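Local coordinates for protein post-proline cleaving enzyme (Rickettsia typhi, PDB 4HVT) that probably cleaves oligopeptides on the carboxyl side of proline, as a serine peptidase of the prolyl oligopeptidase family, at residues I592-M595 with I596-K599; G568-L571 with V572-A575; Q650-H653 with P654-R658. One frame throughout, in Å; residues are numbered along the deposited sequence. Where two conformers were deposited one is given.

In the fold
All three contacts are local and belong to the alpha/beta-hydrolase part of the enzyme. Interaction 2 is a buried stretch of helix behind the presumed nucleophile elbow, made of main-chain bonds, aliphatic branches and one serine hydroxyl. Interaction 1 lies in a loop after strand 585-589; interaction 3 passes from the loop after strand 640-646 into helix 655-664. Both turn on polar contacts, a carboxylate gathering amides in one, beside an apolar group round Tyr598, and a histidine ring capping in the other. Residues 592-599 stand between the other two, packing Met595 on Leu570 and bonding Asp594 to Trp655 and His656. Each is largely buried; partly exposed residues occur only in interactions 1 and 3.

Interaction 1. Residues I592-M595 with I596-K599; sequences ILDM and IRYK
Asp594 turns its carboxylate forward onto the backbone of Ile596 and Arg597, the central event of this turn. Its CG points away from its own amide nitrogen (chi1 -174°), which carries the acid along the chain direction until OD1 comes within 3.2 Å of Arg597 N. That amide stands well above the carboxylate plane, 63° out of it, yet its N-H points fairly straight at the oxygen. Ile596 N adds a weak bond to the same OD1, and Arg597 N a weak one to Asp594 O, so one aspartate holds two successive amides. It sits at the centre of an inverse gamma turn. OD2 rests 3.5 Å from Arg597 CB, with the arginine chain running past the acid; the carboxylate and guanidinium planes are nearly perpendicular, and the guanidinium pairs with Glu28 and Glu600 instead.

Beyond the polar turn lies a small apolar group round Tyr598. Its ring is swung back over the main chain (chi1 75°), which brings CD2 3.3 Å from Met595 O at the ring edge; that buried carbonyl has no hydrogen-bonding partner in the model. Met595 CE is 3.9 Å from Tyr598 CD2, and the methionine sulfur makes an oblique Met-aromatic contact. Ile592 brings CD1 to 3.9 Å from Tyr598 CB.

The loop follows strand 585-589. Tyr611 of helix 608-611 meets Tyr598 edge-to-face, helix 617-626 packs on Met595, and helix 655-664 supplies Trp655, which donates to Asp594 OD2.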
loop_
_atom_site.group_PDB
_atom_site.type_symbol
_atom_site.label_atom_id
_atom_site.label_comp_id
_atom_site.label_asym_id
_atom_site.label_seq_id
_atom_site.Cartn_x
_atom_site.Cartn_y
_atom_site.Cartn_z
ATOM N N ILE A 592 8.091 -12.135 1.996
ATOM C CA ILE A 592 9.554 -12.168 1.812
ATOM C C ILE A 592 10.016 -12.971 3.033
ATOM O O ILE A 592 9.548 -12.734 4.158
ATOM C CB ILE A 592 10.207 -10.760 1.701
ATOM C CG1 ILE A 592 11.666 -10.923 1.324
ATOM C CG2 ILE A 592 10.018 -9.896 2.940
ATOM C CD1 ILE A 592 12.358 -9.573 1.079
ATOM N N LEU A 593 10.896 -13.932 2.826
ATOM C CA LEU A 593 11.334 -14.698 3.980
ATOM C C LEU A 593 12.691 -15.357 3.853
ATOM O O LEU A 593 13.329 -15.594 4.856
ATOM C CB LEU A 593 10.283 -15.709 4.408
ATOM C CG LEU A 593 9.962 -17.058 3.855
ATOM C CD1 LEU A 593 11.049 -18.114 4.014
ATOM C CD2 LEU A 593 8.660 -17.520 4.566
ATOM N N ASP A 594 13.104 -15.636 2.622
ATOM C CA ASP A 594 14.498 -16.115 2.386
ATOM C C ASP A 594 15.473 -14.932 2.428
ATOM O O ASP A 594 15.798 -14.342 1.408
ATOM C CB ASP A 594 14.616 -16.888 1.093
ATOM C CG ASP A 594 16.012 -17.524 0.910
ATOM O OD1 ASP A 594 16.956 -17.150 1.650
ATOM O OD2 ASP A 594 16.143 -18.398 0.017
ATOM N N MET A 595 15.884 -14.561 3.627
ATOM C CA MET A 595 16.639 -13.331 3.826
ATOM C C MET A 595 18.133 -13.477 3.443
ATOM O O MET A 595 18.851 -12.472 3.353
ATOM C CB MET A 595 16.410 -12.805 5.246
ATOM C CG MET A 595 14.912 -12.622 5.586
ATOM S SD MET A 595 13.968 -11.812 4.289
ATOM C CE MET A 595 14.641 -10.167 4.285
ATOM N N ILE A 596 18.610 -14.709 3.193
ATOM C CA ILE A 596 19.944 -14.868 2.617
ATOM C C ILE A 596 19.959 -14.549 1.105
ATOM O O ILE A 596 20.907 -13.903 0.599
ATOM C CB ILE A 596 20.534 -16.264 2.904
ATOM C CG1 ILE A 596 20.511 -16.554 4.410
ATOM C CG2 ILE A 596 21.961 -16.324 2.391
ATOM C CD1 ILE A 596 21.393 -17.737 4.827
ATOM N N ARG A 597 18.918 -15.002 0.393
ATOM C CA ARG A 597 18.877 -14.975 -1.069
ATOM C C ARG A 597 17.907 -13.945 -1.639
ATOM O O ARG A 597 17.727 -13.903 -2.843
ATOM C CB ARG A 597 18.477 -16.368 -1.607
ATOM C CG ARG A 597 19.478 -17.448 -1.188
ATOM C CD ARG A 597 19.340 -18.750 -1.981
ATOM N NE ARG A 597 19.387 -18.597 -3.408
ATOM C CZ ARG A 597 18.855 -19.429 -4.310
ATOM N NH1 ARG A 597 18.262 -20.543 -3.947
ATOM N NH2 ARG A 597 18.954 -19.147 -5.600
ATOM N N TYR A 598 17.344 -13.104 -0.788
ATOM C CA TYR A 598 16.252 -12.192 -1.235
ATOM C C TYR A 598 16.641 -11.313 -2.410
ATOM O O TYR A 598 15.786 -10.990 -3.233
ATOM C CB TYR A 598 15.607 -11.344 -0.109
ATOM C CG TYR A 598 16.427 -10.193 0.374
ATOM C CD1 TYR A 598 16.312 -8.950 -0.219
ATOM C CD2 TYR A 598 17.281 -10.344 1.445
ATOM C CE1 TYR A 598 17.058 -7.894 0.218
ATOM C CE2 TYR A 598 18.026 -9.298 1.918
ATOM C CZ TYR A 598 17.896 -8.043 1.302
ATOM O OH TYR A 598 18.607 -6.954 1.717
ATOM N N LYS A 599 17.931 -10.958 -2.530
ATOM C CA LYS A 599 18.324 -10.077 -3.628
ATOM C C LYS A 599 18.167 -10.739 -5.004
ATOM O O LYS A 599 18.112 -10.032 -6.010
ATOM C CB LYS A 599 19.779 -9.574 -3.512
ATOM C CG LYS A 599 20.072 -8.743 -2.267
ATOM C CD LYS A 599 21.483 -8.164 -2.177
ATOM C CE LYS A 599 22.648 -9.167 -2.338
ATOM N NZ LYS A 599 23.983 -8.482 -2.301
#

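Interaction 2. Residues G568-L571 with V572-A575; sequences GGLL and VSVA
The backbone from Gly568 to Ala575 is regular alpha-helix, with Val572, Ser573, Val574 and Ala575 each donating N-H to the carbonyl four residues earlier; the shortest of these bonds, Val574 N to Leu570 O at 2.8 Å, is nearly straight (172°). Ser573 turns its hydroxyl back along the helix. The side-chain oxygen is flanked by its own N and C (chi1 61°), and this brings OG 3.0 Å from Gly569 O and 3.1 Å from Leu570 O. With two carbonyls of the preceding turn within reach, its one proton can be given without leaving the helix.

Helix 567-578 is the helix of a beta-alpha-beta unit between strands 560-565 and 585-589. Its start fits the GxSxG nucleophile elbow of alpha/beta hydrolases, in which Ser566 would be the nucleophile and Gly568 the last glycine of the pattern. The neighbouring Gly569 offers its carbonyl to Ser573 N.

Aliphatic branches line the rest of the helix surface. Leu570 and Val574 meet at an angle along the same flank, the leucine CD1 reaching 3.7 Å from Val574 CG2. Val574 CG2 stands beside its own backbone N and lies 3.2 Å from Leu570 O, a close fit against the preceding turn. Val572 straddles another carbonyl, with CG1 and CG2 each 3.6 Å from Gly568 O, and packs on Ile562, Val586 and Cys588 of the two strands. Leu571 is directed to Phe539 and Phe542 of helix 536-551, while Ala575 lies against Phe543 of that helix and Ile562.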
loop_
_atom_site.group_PDB
_atom_site.type_symbol
_atom_site.label_atom_id
_atom_site.label_comp_id
_atom_site.label_asym_id
_atom_site.label_seq_id
_atom_site.Cartn_x
_atom_site.Cartn_y
_atom_site.Cartn_z
ATOM N N GLY A 568 5.382 -8.249 6.509
ATOM C CA GLY A 568 4.663 -8.857 7.631
ATOM C C GLY A 568 4.712 -10.373 7.547
ATOM O O GLY A 568 4.540 -11.046 8.543
ATOM N N GLY A 569 4.933 -10.911 6.348
ATOM C CA GLY A 569 5.175 -12.325 6.163
ATOM C C GLY A 569 6.484 -12.785 6.761
ATOM O O GLY A 569 6.521 -13.850 7.343
ATOM N N LEU A 570 7.542 -11.960 6.670
ATOM C CA LEU A 570 8.788 -12.190 7.458
ATOM C C LEU A 570 8.567 -12.164 8.957
ATOM O O LEU A 570 8.965 -13.069 9.689
ATOM C CB LEU A 570 9.893 -11.189 7.046
ATOM C CG LEU A 570 11.190 -11.221 7.795
ATOM C CD1 LEU A 570 11.844 -12.593 7.685
ATOM C CD2 LEU A 570 12.138 -10.096 7.394
ATOM N N LEU A 571 7.864 -11.125 9.407
ATOM C CA LEU A 571 7.526 -10.950 10.798
ATOM C C LEU A 571 6.945 -12.251 11.374
ATOM O O LEU A 571 7.407 -12.740 12.367
ATOM C CB LEU A 571 6.553 -9.819 10.972
ATOM C CG LEU A 571 5.905 -9.707 12.370
ATOM C CD1 LEU A 571 6.953 -9.421 13.428
ATOM C CD2 LEU A 571 4.829 -8.643 12.354
ATOM N N VAL A 572 5.926 -12.790 10.724
ATOM C CA VAL A 572 5.191 -13.889 11.326
ATOM C C VAL A 572 5.904 -15.240 11.168
ATOM O O VAL A 572 5.724 -16.102 11.988
ATOM C CB VAL A 572 3.706 -13.987 10.887
ATOM C CG1 VAL A 572 2.905 -12.772 11.279
ATOM C CG2 VAL A 572 3.545 -14.375 9.435
ATOM N N SER A 573 6.712 -15.410 10.124
ATOM C CA SER A 573 7.552 -16.567 10.006
ATOM C C SER A 573 8.720 -16.547 10.984
ATOM O O SER A 573 9.120 -17.616 11.459
ATOM C CB SER A 573 8.004 -16.785 8.587
ATOM O OG SER A 573 8.761 -15.698 8.070
ATOM N N VAL A 574 9.300 -15.373 11.263
ATOM C CA VAL A 574 10.216 -15.227 12.389
ATOM C C VAL A 574 9.528 -15.539 13.737
ATOM O O VAL A 574 10.081 -16.272 14.569
ATOM C CB VAL A 574 10.856 -13.853 12.462
ATOM C CG1 VAL A 574 11.624 -13.730 13.772
ATOM C CG2 VAL A 574 11.724 -13.607 11.243
ATOM N N ALA A 575 8.347 -14.982 13.957
ATOM C CA ALA A 575 7.647 -15.147 15.215
ATOM C C ALA A 575 7.446 -16.633 15.503
ATOM O O ALA A 575 7.656 -17.123 16.619
ATOM C CB ALA A 575 6.314 -14.411 15.212
#

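Interaction 3. Residues Q650-H653 with P654-R658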
loop_
_atom_site.group_PDB
_atom_site.type_symbol
_atom_site.label_atom_id
_atom_site.label_comp_id
_atom_site.label_asym_id
_atom_site.label_seq_id
_atom_site.Cartn_x
_atom_site.Cartn_y
_atom_site.Cartn_z
ATOM N N GLN A 650 5.549 -10.269 -8.821
ATOM C CA GLN A 650 6.799 -9.698 -9.261
ATOM C C GLN A 650 7.509 -8.829 -8.208
ATOM O O GLN A 650 8.613 -8.293 -8.487
ATOM C CB GLN A 650 6.539 -8.846 -10.512
ATOM C CG GLN A 650 5.883 -9.689 -11.605
ATOM C CD GLN A 650 5.636 -8.897 -12.876
ATOM O OE1 GLN A 650 5.160 -7.782 -12.808
ATOM N NE2 GLN A 650 6.006 -9.484 -14.054
ATOM N N ARG A 651 6.894 -8.618 -7.058
ATOM C CA ARG A 651 7.486 -7.801 -6.004
ATOM C C ARG A 651 8.530 -8.682 -5.285
ATOM O O ARG A 651 9.714 -8.436 -5.380
ATOM C CB ARG A 651 6.404 -7.302 -5.043
ATOM C CG ARG A 651 6.805 -6.166 -4.114
ATOM C CD ARG A 651 6.947 -4.811 -4.845
ATOM N NE ARG A 651 5.717 -4.630 -5.579
ATOM C CZ ARG A 651 4.559 -4.295 -5.034
ATOM N NH1 ARG A 651 4.494 -3.926 -3.741
ATOM N NH2 ARG A 651 3.432 -4.378 -5.751
ATOM N N VAL A 652 8.088 -9.728 -4.582
ATOM C CA VAL A 652 8.991 -10.552 -3.814
ATOM C C VAL A 652 9.354 -11.870 -4.510
ATOM O O VAL A 652 10.401 -12.424 -4.197
ATOM C CB VAL A 652 8.445 -10.871 -2.392
ATOM C CG1 VAL A 652 8.254 -9.616 -1.567
ATOM C CG2 VAL A 652 7.120 -11.585 -2.476
ATOM N N HIS A 653 8.502 -12.364 -5.415
ATOM C CA HIS A 653 8.656 -13.638 -6.121
ATOM C C HIS A 653 8.029 -14.775 -5.285
ATOM O O HIS A 653 8.170 -14.810 -4.090
ATOM C CB HIS A 653 10.115 -13.934 -6.449
ATOM C CG HIS A 653 10.319 -15.034 -7.458
ATOM N ND1 HIS A 653 10.147 -16.371 -7.182
ATOM C CD2 HIS A 653 10.772 -14.983 -8.732
ATOM C CE1 HIS A 653 10.414 -17.091 -8.253
ATOM N NE2 HIS A 653 10.831 -16.265 -9.203
ATOM N N PRO A 654 7.337 -15.695 -5.930
ATOM C CA PRO A 654 6.791 -16.823 -5.116
ATOM C C PRO A 654 7.769 -17.794 -4.459
ATOM O O PRO A 654 7.337 -18.610 -3.648
ATOM C CB PRO A 654 5.957 -17.611 -6.127
ATOM C CG PRO A 654 6.514 -17.291 -7.479
ATOM C CD PRO A 654 6.988 -15.849 -7.353
ATOM N N TRP A 655 9.062 -17.722 -4.818
ATOM C CA TRP A 655 10.099 -18.536 -4.211
ATOM C C TRP A 655 9.966 -18.565 -2.682
ATOM O O TRP A 655 10.029 -19.591 -2.064
ATOM C CB TRP A 655 11.475 -17.984 -4.547
ATOM C CG TRP A 655 12.591 -18.486 -3.655
ATOM C CD1 TRP A 655 13.261 -17.797 -2.707
ATOM C CD2 TRP A 655 13.139 -19.806 -3.640
ATOM N NE1 TRP A 655 14.202 -18.564 -2.106
ATOM C CE2 TRP A 655 14.177 -19.811 -2.667
ATOM C CE3 TRP A 655 12.887 -20.960 -4.372
ATOM C CZ2 TRP A 655 14.941 -20.931 -2.392
ATOM C CZ3 TRP A 655 13.690 -22.086 -4.107
ATOM C CH2 TRP A 655 14.678 -22.052 -3.114
ATOM N N HIS A 656 9.706 -17.402 -2.086
ATOM C CA HIS A 656 9.706 -17.331 -0.618
ATOM C C HIS A 656 8.663 -18.225 0.020
ATOM O O HIS A 656 8.950 -18.936 0.983
ATOM C CB HIS A 656 9.555 -15.879 -0.117
ATOM C CG HIS A 656 10.630 -14.969 -0.602
ATOM N ND1 HIS A 656 11.852 -14.875 0.022
ATOM C CD2 HIS A 656 10.672 -14.091 -1.640
ATOM C CE1 HIS A 656 12.603 -13.983 -0.612
ATOM N NE2 HIS A 656 11.918 -13.525 -1.642
ATOM N N GLY A 657 7.463 -18.190 -0.523
ATOM C CA GLY A 657 6.352 -19.014 0.015
ATOM C C GLY A 657 6.595 -20.492 -0.326
ATOM O O GLY A 657 6.410 -21.389 0.517
ATOM N N ARG A 658 7.040 -20.728 -1.559
ATOM C CA ARG A 658 7.272 -22.072 -2.038
ATOM C C ARG A 658 8.329 -22.766 -1.198
ATOM O O ARG A 658 8.103 -23.889 -0.727
ATOM C CB ARG A 658 7.747 -22.050 -3.469
ATOM C CG ARG A 658 6.658 -21.872 -4.469
ATOM C CD ARG A 658 7.247 -21.446 -5.793
ATOM N NE ARG A 658 6.266 -21.338 -6.852
ATOM C CZ ARG A 658 6.573 -21.103 -8.128
ATOM N NH1 ARG A 658 7.844 -21.004 -8.533
ATOM N NH2 ARG A 658 5.593 -21.009 -9.017
#
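His653 reaches forward with its ring to make a capping bond in the turn that leads into helix 655-664: ND1 accepts the N-H of Trp655 at 2.9 Å. The donor lies almost exactly in the imidazole plane, 3° out of it, and the bond is fairly straight (160°). This is a side-chain capping bond made by a histidine, in the loop after strand 640-646 of the alpha/beta-hydrolase fold. Accepting at ND1 is consistent with any ring proton sitting on NE2 when the ring is neutral.

The ring is placed by its first torsion (chi1 -166°), which turns the imidazole away from its own amide and round beside the carbonyl end, toward the next residues. Pro654 CD lies over one face, 3.4 Å from His653 CG, while Trp655 approaches at the edge and puts CB 3.4 Å from His653 ND1. Phe601 touches both aromatic residues, edge-to-face with His653 and stacked on Trp655.

His656 faces back the other way. Its ring edge is turned to the main chain before the helix, with CD2 3.1 Å from Val652 O and 3.6 Å from His653 O. Trp655 CD1 stands over the centre of one His656 face. ND1 of His656 accepts from Asp594 N. Val652 N is bonded to Asp649, the acid of a probable Ser-His-Asp triad with Ser566 and His682. Within the segment 654-658, Arg658, salt-bridged through NE to Glu676, folds its guanidinium back so that Pro654 CG lies over its centre, 3.9 Å above the plane.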